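Side-chain contacts in beta-galactosidase (Marinomonas sp. ef1, PDB 6Y2K), which probably hydrolyses terminal beta-galactosides such as lactose at low temperature, as a hexameric GH42 beta-galactosidase of an Antarctic bacterium: residues V569-G572 with Y577-G580; L510-L515 with L519-E524; G367-R370 with Q374-E377; Q22-I27 with F352-A357. One frame throughout, in Å; residues are numbered along the deposited sequence. Where two conformers were deposited one is given.

How the interactions relate
Along the chain the order is interaction 4, 3, 2, 1, each closing before the next begins. Interactions 3 and 4 belong to the eight-stranded TIM barrel; their centres are about 8 Å apart, and they join where Glu375 meets His23 and Leu369 N meets Trp354 O. Interactions 1 and 2 lie in the trimerisation domain, centres about 11 Å apart, with Leu519 and Leu521 packed on the hairpin at Tyr577 and Tyr578. The two pairs sit on opposite sides of the chain's centre, more than 50 Å apart between centres. In the hexamer they come together again between subunits: Arg370 of one chain packs on Leu510 of another.

Interaction 1: residues V569-G572 with Y577-G580; sequences VLMG and YYLG
Leu570 and Leu579 face each other on one side of a beta hairpin made by strands 568-573 and 576-579, within the mixed sheet of the trimerisation domain. CB of Leu570 lies 4.2 Å from CD1 of Leu579, and that same methyl also meets Val569 CG1. Leu570 CG stands anti to the backbone N (chi1 173°), which carries Leu570 CD1 over the partner strand, 3.3 Å from Tyr578 O and 4.1 Å from Tyr577 CB. The Tyr577 ring lies obliquely against Gly572, whose lack of a side chain leaves room for it: a CB there would run into CD2 of the ring. Leu492 of the neighbouring strand 490-493 packs on this same leucine-lined face.

Met571 and Tyr578 run side by side on the other face. The thioether meets the tyrosine at its ring edge, a Met-aromatic contact with Met571 SD 4.2 Å from Tyr578 CD2, and Leu521 and Ile553 pack against both residues. Farther out, the OH of Tyr578 is hydrogen-bonded to Glu551, and that of Tyr577 to the turn carbonyl of Gly574.

Between the two faces runs the backbone pairing. Met571 and Tyr578 exchange N-H...O bonds in both directions. A classic beta bulge sets Val569 and Leu570 together opposite Leu561 of the next strand, yet the pairing with 577-580 continues past it: Gly580 N reaches Val569 O at 2.8 Å, with an almost straight N-H...O angle of 174°.

Interaction 2: residues L510-L515 with L519-E524; sequences LAPGPL and LPLTVE. With GOL (glycerol), chain I.
Leu510 begins its contact with Val523 and Thr522 at CB, which lies 3.5 Å from O3 of a bound glycerol and a little farther from Val523 O. CG is anti to the carbonyl carbon (chi1 -49°), and from it Leu510 CD1 reaches over the strand, 3.8 Å from Val523 O and close to Thr522 CG2. The glycerol, probably from the crystallisation liquor, bridges the backbones here: its O3 accepts from Ala511 N and donates to Val523 O.

The loop 510-515 is joined by a backbone bond to strand 521-528, which pairs with 549-555 in a two-stranded antiparallel sheet of the trimerisation domain. Val523 N gives this straight bond to Ala511 O, although it comes from above the carbonyl plane, 37° out of it. That carbonyl belongs to the cis peptide before Pro512, and the proline ring lies across Leu521, with Pro512 CD 3.7 Å from Leu521 CD1. At the far end Leu515 and Leu519 point the same way, with CD2 of Leu515 3.8 Å from CD1 of Leu519, while Leu519 N donates to Leu515 O and closes the turn. Tyr578 of strand 576-579 packs on Leu515 and Val523. Arg370 of a neighbouring subunit packs on Leu510.

Interaction 3: residues G367-R370 with Q374-E377; sequences GLLR and QEAE
Gly367 touches Ala376 through its carbonyl O, 3.6 Å from Ala376 CB, and the Leu368 carbonyl holds the same residue more firmly, its O accepting a 2.8 Å bond from Ala376 N. These two pieces of one loop lie between barrel strand 348-352 and helix 377-395, doubling back on one another, with Leu369 and Glu375 as a single bridged backbone pair. Leu369 sends CD2 over Glu375, 3.8 Å from Glu375 CA and nearly as close to its CG. Beyond that point the glutamate carboxylate belongs to other partners, Lys380 in a salt bridge and His23 in a hydrogen bond.

Arg370 N completes the backbone pairing with a 2.8 Å bond to Gln374 O. Its side chain, bent at chi3 (-53°), lays the guanidinium across the root of Gln374: Gln374 CB sits 3.4 Å above the plane, offset toward the rim, with Arg370 NH2 3.5 Å from it. NH1 reaches Glu375 O through one water, while NH2 is salt-bridged to Asp372, between the two segments. With an alanine here, Asp372 would probably lose its charged mate and the aliphatic part of Gln374 its flat cover. In the hexamer Arg370 also makes a long, weak ion pair with Glu524 of a neighbouring subunit. One guanidinium thus offers a flat face to an aliphatic chain and its N-H groups to a carboxylate and a water, with its charge probably balanced mainly by Asp372.

Interaction 4: residues Q22-I27 with F352-A357; sequences QHMRRI and FRWRQA
In the TIM barrel the first helix, 17-27, packs against the loop that follows the last strand, 348-352, and Trp354 fills the seam between them. Its six-membered ring stands edge-on to the imidazole of His23, itself held from its far end by Glu375, in a T-shaped pair with planes at 88°; Trp354 CH2 comes 3.6 Å from His23 CG over one face of the histidine. Met24 covers a face of the indole instead. Its CG, anti to the carbonyl carbon (chi1 -73°), lies over the six-membered ring, 3.7 Å from Trp354 CZ3, and the extended chain beyond it carries CE above the five-membered ring, 3.7 Å from its centroid in a CH-pi contact. Met24 SD lies between these carbons, above the six-membered ring at a longer 4.9 Å from its centroid. Ile27 adds CD1 at the ring edge, 3.7 Å from Trp354 CZ3. A leucine in place of Trp354 would probably leave Met24 and His23 without their flat partner and Asp20 OD1 without the hydrogen bond from the indole NE1. Around this seam, Val5 of strand 2-6 packs on both Met24 and Trp354, Ile29 and Val32 of strand 29-34 touch Met24, and helix 377-395 meets Ile27 through Ala382 and Thr383.

Interaction 1: residues V569-G572 with Y577-G580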
loop_
_atom_site.group_PDB
_atom_site.type_symbol
_atom_site.label_atom_id
_atom_site.label_comp_id
_atom_site.label_asym_id
_atom_site.label_seq_id
_atom_site.Cartn_x
_atom_site.Cartn_y
_atom_site.Cartn_z
ATOM N N VAL A 569 30.107 11.711 -12.225
ATOM C CA VAL A 569 29.042 11.039 -12.975
ATOM C C VAL A 569 29.022 11.542 -14.423
ATOM O O VAL A 569 29.046 10.743 -15.351
ATOM C CB VAL A 569 27.665 11.217 -12.290
ATOM C CG1 VAL A 569 26.506 10.810 -13.209
ATOM C CG2 VAL A 569 27.627 10.417 -10.998
ATOM N N LEU A 570 28.974 12.856 -14.615
ATOM C CA LEU A 570 29.086 13.447 -15.953
ATOM C C LEU A 570 30.154 14.534 -15.902
ATOM O O LEU A 570 30.132 15.388 -15.018
ATOM C CB LEU A 570 27.727 13.975 -16.413
ATOM C CG LEU A 570 27.590 14.794 -17.710
ATOM C CD1 LEU A 570 28.392 14.241 -18.858
ATOM C CD2 LEU A 570 26.123 14.884 -18.111
ATOM N N MET A 571 31.101 14.472 -16.831
ATOM C CA MET A 571 32.291 15.325 -16.804
ATOM C C MET A 571 32.681 15.743 -18.203
ATOM O O MET A 571 32.453 15.009 -19.167
ATOM C CB MET A 571 33.464 14.588 -16.133
ATOM C CG MET A 571 33.936 13.316 -16.854
ATOM S SD MET A 571 34.165 11.867 -15.805
ATOM C CE MET A 571 32.473 11.524 -15.322
ATOM N N GLY A 572 33.296 16.910 -18.308
ATOM C CA GLY A 572 33.750 17.423 -19.592
ATOM C C GLY A 572 33.775 18.934 -19.659
ATOM O O GLY A 572 33.486 19.623 -18.681
ATOM N N TYR A 577 32.274 15.406 -23.687
ATOM C CA TYR A 577 31.716 14.986 -22.390
ATOM C C TYR A 577 31.700 13.465 -22.268
ATOM O O TYR A 577 31.527 12.766 -23.268
ATOM C CB TYR A 577 30.300 15.563 -22.212
ATOM C CG TYR A 577 30.301 17.075 -22.291
ATOM C CD1 TYR A 577 30.298 17.728 -23.527
ATOM C CD2 TYR A 577 30.371 17.853 -21.137
ATOM C CE1 TYR A 577 30.345 19.112 -23.607
ATOM C CE2 TYR A 577 30.407 19.239 -21.201
ATOM C CZ TYR A 577 30.394 19.862 -22.438
ATOM O OH TYR A 577 30.440 21.236 -22.517
ATOM N N TYR A 578 31.925 12.978 -21.047
ATOM C CA TYR A 578 31.832 11.563 -20.698
ATOM C C TYR A 578 30.826 11.363 -19.554
ATOM O O TYR A 578 30.867 12.083 -18.547
ATOM C CB TYR A 578 33.192 10.993 -20.263
ATOM C CG TYR A 578 33.128 9.508 -19.956
ATOM C CD1 TYR A 578 33.149 8.570 -20.983
ATOM C CD2 TYR A 578 32.994 9.042 -18.642
ATOM C CE1 TYR A 578 33.055 7.209 -20.710
ATOM C CE2 TYR A 578 32.913 7.680 -18.362
ATOM C CZ TYR A 578 32.936 6.769 -19.399
ATOM O OH TYR A 578 32.853 5.414 -19.152
ATOM N N LEU A 579 29.959 10.361 -19.712
ATOM C CA LEU A 579 28.993 9.958 -18.695
ATOM C C LEU A 579 29.373 8.566 -18.203
ATOM O O LEU A 579 29.468 7.638 -18.999
ATOM C CB LEU A 579 27.585 9.954 -19.302
ATOM C CG LEU A 579 26.406 9.370 -18.504
ATOM C CD1 LEU A 579 26.179 10.141 -17.214
ATOM C CD2 LEU A 579 25.151 9.371 -19.362
ATOM N N GLY A 580 29.565 8.419 -16.897
ATOM C CA GLY A 580 30.043 7.175 -16.296
ATOM C C GLY A 580 29.015 6.346 -15.540
ATOM O O GLY A 580 29.329 5.235 -15.120
#

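Interaction 2: residues L510-L515 with L519-E524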
loop_
_atom_site.group_PDB
_atom_site.type_symbol
_atom_site.label_atom_id
_atom_site.label_comp_id
_atom_site.label_asym_id
_atom_site.label_seq_id
_atom_site.Cartn_x
_atom_site.Cartn_y
_atom_site.Cartn_z
ATOM N N LEU A 510 43.341 1.016 -19.151
ATOM C CA LEU A 510 41.972 0.945 -18.607
ATOM C C LEU A 510 40.967 1.761 -19.415
ATOM O O LEU A 510 41.343 2.544 -20.306
ATOM C CB LEU A 510 41.919 1.350 -17.127
ATOM C CG LEU A 510 42.926 0.698 -16.172
ATOM C CD1 LEU A 510 42.595 1.087 -14.748
ATOM C CD2 LEU A 510 42.918 -0.811 -16.319
ATOM N N ALA A 511 39.683 1.576 -19.105
ATOM C CA ALA A 511 38.637 2.382 -19.739
ATOM C C ALA A 511 38.847 3.865 -19.402
ATOM O O ALA A 511 39.328 4.165 -18.313
ATOM C CB ALA A 511 37.257 1.909 -19.294
ATOM N N PRO A 512 38.522 4.799 -20.301
ATOM C CA PRO A 512 37.867 4.565 -21.588
ATOM C C PRO A 512 38.817 4.359 -22.793
ATOM O O PRO A 512 38.467 4.712 -23.914
ATOM C CB PRO A 512 37.039 5.834 -21.756
ATOM C CG PRO A 512 37.920 6.887 -21.161
ATOM C CD PRO A 512 38.633 6.235 -20.010
ATOM N N GLY A 513 39.989 3.765 -22.572
ATOM C CA GLY A 513 40.785 3.213 -23.666
ATOM C C GLY A 513 41.270 4.267 -24.653
ATOM O O GLY A 513 41.859 5.255 -24.236
ATOM N N PRO A 514 40.990 4.088 -25.964
ATOM C CA PRO A 514 41.417 5.097 -26.954
ATOM C C PRO A 514 40.825 6.488 -26.746
ATOM O O PRO A 514 41.432 7.466 -27.173
ATOM C CB PRO A 514 40.930 4.519 -28.289
ATOM C CG PRO A 514 40.778 3.069 -28.042
ATOM C CD PRO A 514 40.334 2.944 -26.619
ATOM N N LEU A 515 39.655 6.573 -26.104
ATOM C CA LEU A 515 38.996 7.858 -25.842
ATOM C C LEU A 515 39.734 8.725 -24.811
ATOM O O LEU A 515 39.513 9.928 -24.766
ATOM C CB LEU A 515 37.550 7.625 -25.357
ATOM C CG LEU A 515 36.582 8.815 -25.385
ATOM C CD1 LEU A 515 36.060 9.056 -26.794
ATOM C CD2 LEU A 515 35.415 8.595 -24.433
ATOM N N LEU A 519 39.290 12.592 -23.828
ATOM C CA LEU A 519 38.582 12.810 -22.573
ATOM C C LEU A 519 39.404 12.184 -21.452
ATOM O O LEU A 519 39.228 11.006 -21.144
ATOM C CB LEU A 519 37.184 12.185 -22.657
ATOM C CG LEU A 519 36.148 13.082 -23.336
ATOM C CD1 LEU A 519 34.990 12.296 -23.939
ATOM C CD2 LEU A 519 35.632 14.098 -22.330
ATOM N N PRO A 520 40.350 12.954 -20.868
ATOM C CA PRO A 520 41.258 12.347 -19.888
ATOM C C PRO A 520 40.589 11.977 -18.553
ATOM O O PRO A 520 40.337 12.835 -17.703
ATOM C CB PRO A 520 42.357 13.403 -19.710
ATOM C CG PRO A 520 41.734 14.692 -20.129
ATOM C CD PRO A 520 40.730 14.343 -21.190
ATOM N N LEU A 521 40.312 10.686 -18.402
ATOM C CA LEU A 521 39.785 10.123 -17.164
ATOM C C LEU A 521 40.149 8.646 -17.080
ATOM O O LEU A 521 40.540 8.044 -18.085
ATOM C CB LEU A 521 38.268 10.308 -17.123
ATOM C CG LEU A 521 37.469 9.620 -18.241
ATOM C CD1 LEU A 521 36.761 8.382 -17.709
ATOM C CD2 LEU A 521 36.459 10.572 -18.853
ATOM N N THR A 522 40.025 8.075 -15.883
ATOM C CA THR A 522 40.303 6.667 -15.653
ATOM C C THR A 522 39.139 6.032 -14.898
ATOM O O THR A 522 38.771 6.509 -13.830
ATOM C CB THR A 522 41.600 6.487 -14.842
ATOM O OG1 THR A 522 42.694 7.063 -15.564
ATOM C CG2 THR A 522 41.898 5.003 -14.588
ATOM N N VAL A 523 38.563 4.969 -15.456
ATOM C CA VAL A 523 37.585 4.156 -14.734
ATOM C C VAL A 523 38.375 3.182 -13.879
ATOM O O VAL A 523 38.948 2.212 -14.380
ATOM C CB VAL A 523 36.636 3.377 -15.667
ATOM C CG1 VAL A 523 35.647 2.529 -14.857
ATOM C CG2 VAL A 523 35.900 4.336 -16.594
ATOM N N GLU A 524 38.402 3.445 -12.584
ATOM C CA GLU A 524 39.193 2.652 -11.649
ATOM C C GLU A 524 38.541 1.298 -11.395
ATOM O O GLU A 524 39.228 0.280 -11.288
ATOM C CB GLU A 524 39.361 3.411 -10.336
ATOM C CG GLU A 524 40.093 4.743 -10.490
ATOM C CD GLU A 524 40.194 5.528 -9.196
ATOM O OE1 GLU A 524 39.277 5.445 -8.354
ATOM O OE2 GLU A 524 41.204 6.242 -9.017
HETATM C C1 GOL I . 35.869 -0.636 -17.430
HETATM O O1 GOL I . 34.524 -1.173 -17.466
HETATM C C2 GOL I . 36.824 -1.402 -16.511
HETATM O O2 GOL I . 36.731 -2.786 -16.820
HETATM C C3 GOL I . 38.309 -1.051 -16.698
HETATM O O3 GOL I . 38.573 0.349 -16.613
#

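Interaction 3: residues G367-R370 with Q374-E377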
loop_
_atom_site.group_PDB
_atom_site.type_symbol
_atom_site.label_atom_id
_atom_site.label_comp_id
_atom_site.label_asym_id
_atom_site.label_seq_id
_atom_site.Cartn_x
_atom_site.Cartn_y
_atom_site.Cartn_z
ATOM N N GLY A 367 -5.767 -8.560 -41.136
ATOM C CA GLY A 367 -5.330 -7.951 -42.377
ATOM C C GLY A 367 -6.185 -6.747 -42.701
ATOM O O GLY A 367 -6.995 -6.329 -41.875
ATOM N N LEU A 368 -6.004 -6.189 -43.900
ATOM C CA LEU A 368 -6.887 -5.118 -44.382
ATOM C C LEU A 368 -8.303 -5.632 -44.581
ATOM O O LEU A 368 -9.247 -4.873 -44.414
ATOM C CB LEU A 368 -6.400 -4.489 -45.695
ATOM C CG LEU A 368 -5.007 -3.860 -45.814
ATOM C CD1 LEU A 368 -5.001 -2.764 -46.886
ATOM C CD2 LEU A 368 -4.471 -3.305 -44.508
ATOM N N LEU A 369 -8.429 -6.908 -44.957
ATOM C CA LEU A 369 -9.710 -7.607 -45.039
ATOM C C LEU A 369 -9.809 -8.710 -43.991
ATOM O O LEU A 369 -8.797 -9.273 -43.578
ATOM C CB LEU A 369 -9.879 -8.260 -46.418
ATOM C CG LEU A 369 -9.662 -7.393 -47.661
ATOM C CD1 LEU A 369 -10.020 -8.196 -48.907
ATOM C CD2 LEU A 369 -10.464 -6.109 -47.600
ATOM N N ARG A 370 -11.047 -9.040 -43.618
ATOM C CA ARG A 370 -11.349 -10.201 -42.780
ATOM C C ARG A 370 -11.261 -11.483 -43.618
ATOM O O ARG A 370 -11.190 -11.410 -44.856
ATOM C CB ARG A 370 -12.758 -10.088 -42.201
ATOM C CG ARG A 370 -13.041 -8.823 -41.410
ATOM C CD ARG A 370 -14.327 -8.955 -40.628
ATOM N NE ARG A 370 -15.493 -9.353 -41.442
ATOM C CZ ARG A 370 -16.684 -8.742 -41.487
ATOM N NH1 ARG A 370 -16.937 -7.625 -40.803
ATOM N NH2 ARG A 370 -17.650 -9.267 -42.239
ATOM N N GLN A 374 -14.560 -9.116 -46.450
ATOM C CA GLN A 374 -15.105 -7.796 -46.091
ATOM C C GLN A 374 -13.983 -6.952 -45.475
ATOM O O GLN A 374 -13.052 -7.503 -44.870
ATOM C CB GLN A 374 -16.268 -7.930 -45.105
ATOM C CG GLN A 374 -17.496 -8.630 -45.672
ATOM C CD GLN A 374 -18.108 -7.873 -46.844
ATOM O OE1 GLN A 374 -18.286 -8.428 -47.923
ATOM N NE2 GLN A 374 -18.415 -6.596 -46.640
ATOM N N GLU A 375 -14.073 -5.632 -45.634
ATOM C CA GLU A 375 -13.035 -4.722 -45.133
ATOM C C GLU A 375 -12.965 -4.736 -43.598
ATOM O O GLU A 375 -13.992 -4.834 -42.916
ATOM C CB GLU A 375 -13.238 -3.284 -45.648
ATOM C CG GLU A 375 -12.817 -3.083 -47.102
ATOM C CD GLU A 375 -12.821 -1.621 -47.555
ATOM O OE1 GLU A 375 -13.400 -0.767 -46.861
ATOM O OE2 GLU A 375 -12.226 -1.312 -48.614
ATOM N N ALA A 376 -11.741 -4.692 -43.083
ATOM C CA ALA A 376 -11.476 -4.499 -41.666
ATOM C C ALA A 376 -11.018 -3.058 -41.477
ATOM O O ALA A 376 -10.921 -2.303 -42.442
ATOM C CB ALA A 376 -10.408 -5.478 -41.189
ATOM N N GLU A 377 -10.699 -2.700 -40.238
ATOM C CA GLU A 377 -10.442 -1.305 -39.863
ATOM C C GLU A 377 -9.292 -0.645 -40.640
ATOM O O GLU A 377 -9.383 0.535 -40.998
ATOM C CB GLU A 377 -10.205 -1.202 -38.344
ATOM C CG GLU A 377 -11.481 -1.274 -37.494
ATOM C CD GLU A 377 -12.146 -2.654 -37.381
ATOM O OE1 GLU A 377 -11.651 -3.684 -37.914
ATOM O OE2 GLU A 377 -13.210 -2.710 -36.730
HETATM O O HOH W 1 -14.764 -5.799 -40.038
#

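Interaction 4: residues Q22-I27 with F352-A357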
loop_
_atom_site.group_PDB
_atom_site.type_symbol
_atom_site.label_atom_id
_atom_site.label_comp_id
_atom_site.label_asym_id
_atom_site.label_seq_id
_atom_site.Cartn_x
_atom_site.Cartn_y
_atom_site.Cartn_z
ATOM N N GLN A 22 -7.869 -4.817 -57.990
ATOM C CA GLN A 22 -8.719 -3.625 -58.176
ATOM C C GLN A 22 -9.015 -2.946 -56.833
ATOM O O GLN A 22 -8.905 -1.731 -56.711
ATOM C CB GLN A 22 -10.029 -3.994 -58.888
ATOM C CG GLN A 22 -9.830 -4.387 -60.347
ATOM C CD GLN A 22 -11.076 -4.952 -61.009
ATOM O OE1 GLN A 22 -11.929 -5.576 -60.365
ATOM N NE2 GLN A 22 -11.173 -4.751 -62.319
ATOM N N HIS A 23 -9.358 -3.756 -55.837
ATOM C CA HIS A 23 -9.616 -3.286 -54.475
ATOM C C HIS A 23 -8.352 -2.602 -53.900
ATOM O O HIS A 23 -8.431 -1.491 -53.376
ATOM C CB HIS A 23 -10.082 -4.467 -53.607
ATOM C CG HIS A 23 -10.775 -4.078 -52.336
ATOM N ND1 HIS A 23 -11.510 -4.978 -51.598
ATOM C CD2 HIS A 23 -10.844 -2.902 -51.670
ATOM C CE1 HIS A 23 -11.997 -4.374 -50.529
ATOM N NE2 HIS A 23 -11.611 -3.111 -50.551
ATOM N N MET A 24 -7.190 -3.227 -54.053
ATOM C CA MET A 24 -5.921 -2.607 -53.629
ATOM C C MET A 24 -5.743 -1.198 -54.220
ATOM O O MET A 24 -5.423 -0.244 -53.512
ATOM C CB MET A 24 -4.728 -3.485 -54.036
ATOM C CG MET A 24 -4.575 -4.753 -53.209
ATOM S SD MET A 24 -3.422 -5.924 -53.948
ATOM C CE MET A 24 -3.781 -7.382 -52.967
ATOM N N ARG A 25 -5.980 -1.090 -55.521
ATOM C CA ARG A 25 -5.872 0.188 -56.226
ATOM C C ARG A 25 -6.836 1.222 -55.629
ATOM O O ARG A 25 -6.434 2.360 -55.378
ATOM C CB ARG A 25 -6.119 0.001 -57.734
ATOM C CG ARG A 25 -5.896 1.242 -58.592
ATOM C CD ARG A 25 -6.165 0.956 -60.067
ATOM N NE ARG A 25 -5.551 1.962 -60.930
ATOM C CZ ARG A 25 -5.531 1.903 -62.258
ATOM N NH1 ARG A 25 -6.088 0.880 -62.895
ATOM N NH2 ARG A 25 -4.948 2.869 -62.952
ATOM N N ARG A 26 -8.084 0.822 -55.377
ATOM C CA ARG A 26 -9.099 1.732 -54.812
ATOM C C ARG A 26 -8.663 2.338 -53.482
ATOM O O ARG A 26 -8.923 3.506 -53.220
ATOM C CB ARG A 26 -10.457 1.036 -54.624
ATOM C CG ARG A 26 -11.174 0.718 -55.933
ATOM C CD ARG A 26 -12.662 0.418 -55.748
ATOM N NE ARG A 26 -12.958 -0.817 -55.014
ATOM C CZ ARG A 26 -12.962 -2.055 -55.524
ATOM N NH1 ARG A 26 -13.265 -3.087 -54.734
ATOM N NH2 ARG A 26 -12.658 -2.291 -56.804
ATOM N N ILE A 27 -8.009 1.531 -52.650
ATOM C CA ILE A 27 -7.498 1.986 -51.351
ATOM C C ILE A 27 -6.362 3.005 -51.504
ATOM O O ILE A 27 -6.213 3.885 -50.664
ATOM C CB ILE A 27 -7.089 0.777 -50.468
ATOM C CG1 ILE A 27 -8.348 -0.006 -50.054
ATOM C CG2 ILE A 27 -6.312 1.212 -49.228
ATOM C CD1 ILE A 27 -8.090 -1.430 -49.619
ATOM N N PHE A 352 0.378 -5.876 -43.671
ATOM C CA PHE A 352 0.436 -7.332 -43.717
ATOM C C PHE A 352 -0.565 -7.954 -42.749
ATOM O O PHE A 352 -0.508 -7.713 -41.543
ATOM C CB PHE A 352 1.850 -7.823 -43.399
ATOM C CG PHE A 352 1.929 -9.292 -43.101
ATOM C CD1 PHE A 352 1.447 -9.798 -41.904
ATOM C CD2 PHE A 352 2.484 -10.170 -44.018
ATOM C CE1 PHE A 352 1.518 -11.149 -41.628
ATOM C CE2 PHE A 352 2.558 -11.523 -43.747
ATOM C CZ PHE A 352 2.074 -12.014 -42.550
ATOM N N ARG A 353 -1.480 -8.755 -43.285
ATOM C CA ARG A 353 -1.519 -9.022 -44.718
ATOM C C ARG A 353 -2.740 -8.377 -45.366
ATOM O O ARG A 353 -3.488 -7.647 -44.715
ATOM C CB ARG A 353 -1.518 -10.528 -44.982
ATOM C CG ARG A 353 -2.109 -11.357 -43.854
ATOM C CD ARG A 353 -1.801 -12.835 -44.033
ATOM N NE ARG A 353 -2.451 -13.389 -45.217
ATOM C CZ ARG A 353 -2.301 -14.642 -45.634
ATOM N NH1 ARG A 353 -1.522 -15.478 -44.961
ATOM N NH2 ARG A 353 -2.931 -15.061 -46.723
ATOM N N TRP A 354 -2.936 -8.650 -46.652
ATOM C CA TRP A 354 -4.065 -8.099 -47.390
ATOM C C TRP A 354 -5.385 -8.670 -46.883
ATOM O O TRP A 354 -6.351 -7.935 -46.675
ATOM C CB TRP A 354 -3.912 -8.374 -48.887
ATOM C CG TRP A 354 -5.189 -8.227 -49.657
ATOM C CD1 TRP A 354 -5.929 -9.229 -50.216
ATOM C CD2 TRP A 354 -5.878 -7.007 -49.953
ATOM N NE1 TRP A 354 -7.035 -8.707 -50.842
ATOM C CE2 TRP A 354 -7.027 -7.345 -50.695
ATOM C CE3 TRP A 354 -5.635 -5.661 -49.663
ATOM C CZ2 TRP A 354 -7.931 -6.388 -51.151
ATOM C CZ3 TRP A 354 -6.534 -4.712 -50.116
ATOM C CH2 TRP A 354 -7.667 -5.080 -50.852
ATOM N N ARG A 355 -5.420 -9.983 -46.689
ATOM C CA ARG A 355 -6.625 -10.658 -46.205
ATOM C C ARG A 355 -6.237 -11.700 -45.164
ATOM O O ARG A 355 -5.372 -12.535 -45.415
ATOM C CB ARG A 355 -7.331 -11.317 -47.388
ATOM C CG ARG A 355 -8.647 -12.011 -47.071
ATOM C CD ARG A 355 -9.259 -12.566 -48.345
ATOM N NE ARG A 355 -10.392 -13.437 -48.063
ATOM C CZ ARG A 355 -11.072 -14.126 -48.977
ATOM N NH1 ARG A 355 -10.763 -14.052 -50.269
ATOM N NH2 ARG A 355 -12.079 -14.903 -48.587
ATOM N N GLN A 356 -6.876 -11.634 -43.992
ATOM C CA GLN A 356 -6.617 -12.559 -42.882
ATOM C C GLN A 356 -6.864 -13.998 -43.335
ATOM O O GLN A 356 -7.929 -14.295 -43.873
ATOM C CB GLN A 356 -7.523 -12.204 -41.700
ATOM C CG GLN A 356 -7.412 -13.112 -40.481
ATOM C CD GLN A 356 -8.329 -12.693 -39.343
ATOM O OE1 GLN A 356 -8.844 -11.562 -39.305
ATOM N NE2 GLN A 356 -8.529 -13.604 -38.398
ATOM N N ALA A 357 -5.887 -14.882 -43.129
ATOM C CA ALA A 357 -6.007 -16.270 -43.599
ATOM C C ALA A 357 -6.857 -17.084 -42.624
ATOM O O ALA A 357 -6.745 -16.888 -41.422
ATOM C CB ALA A 357 -4.630 -16.893 -43.750
#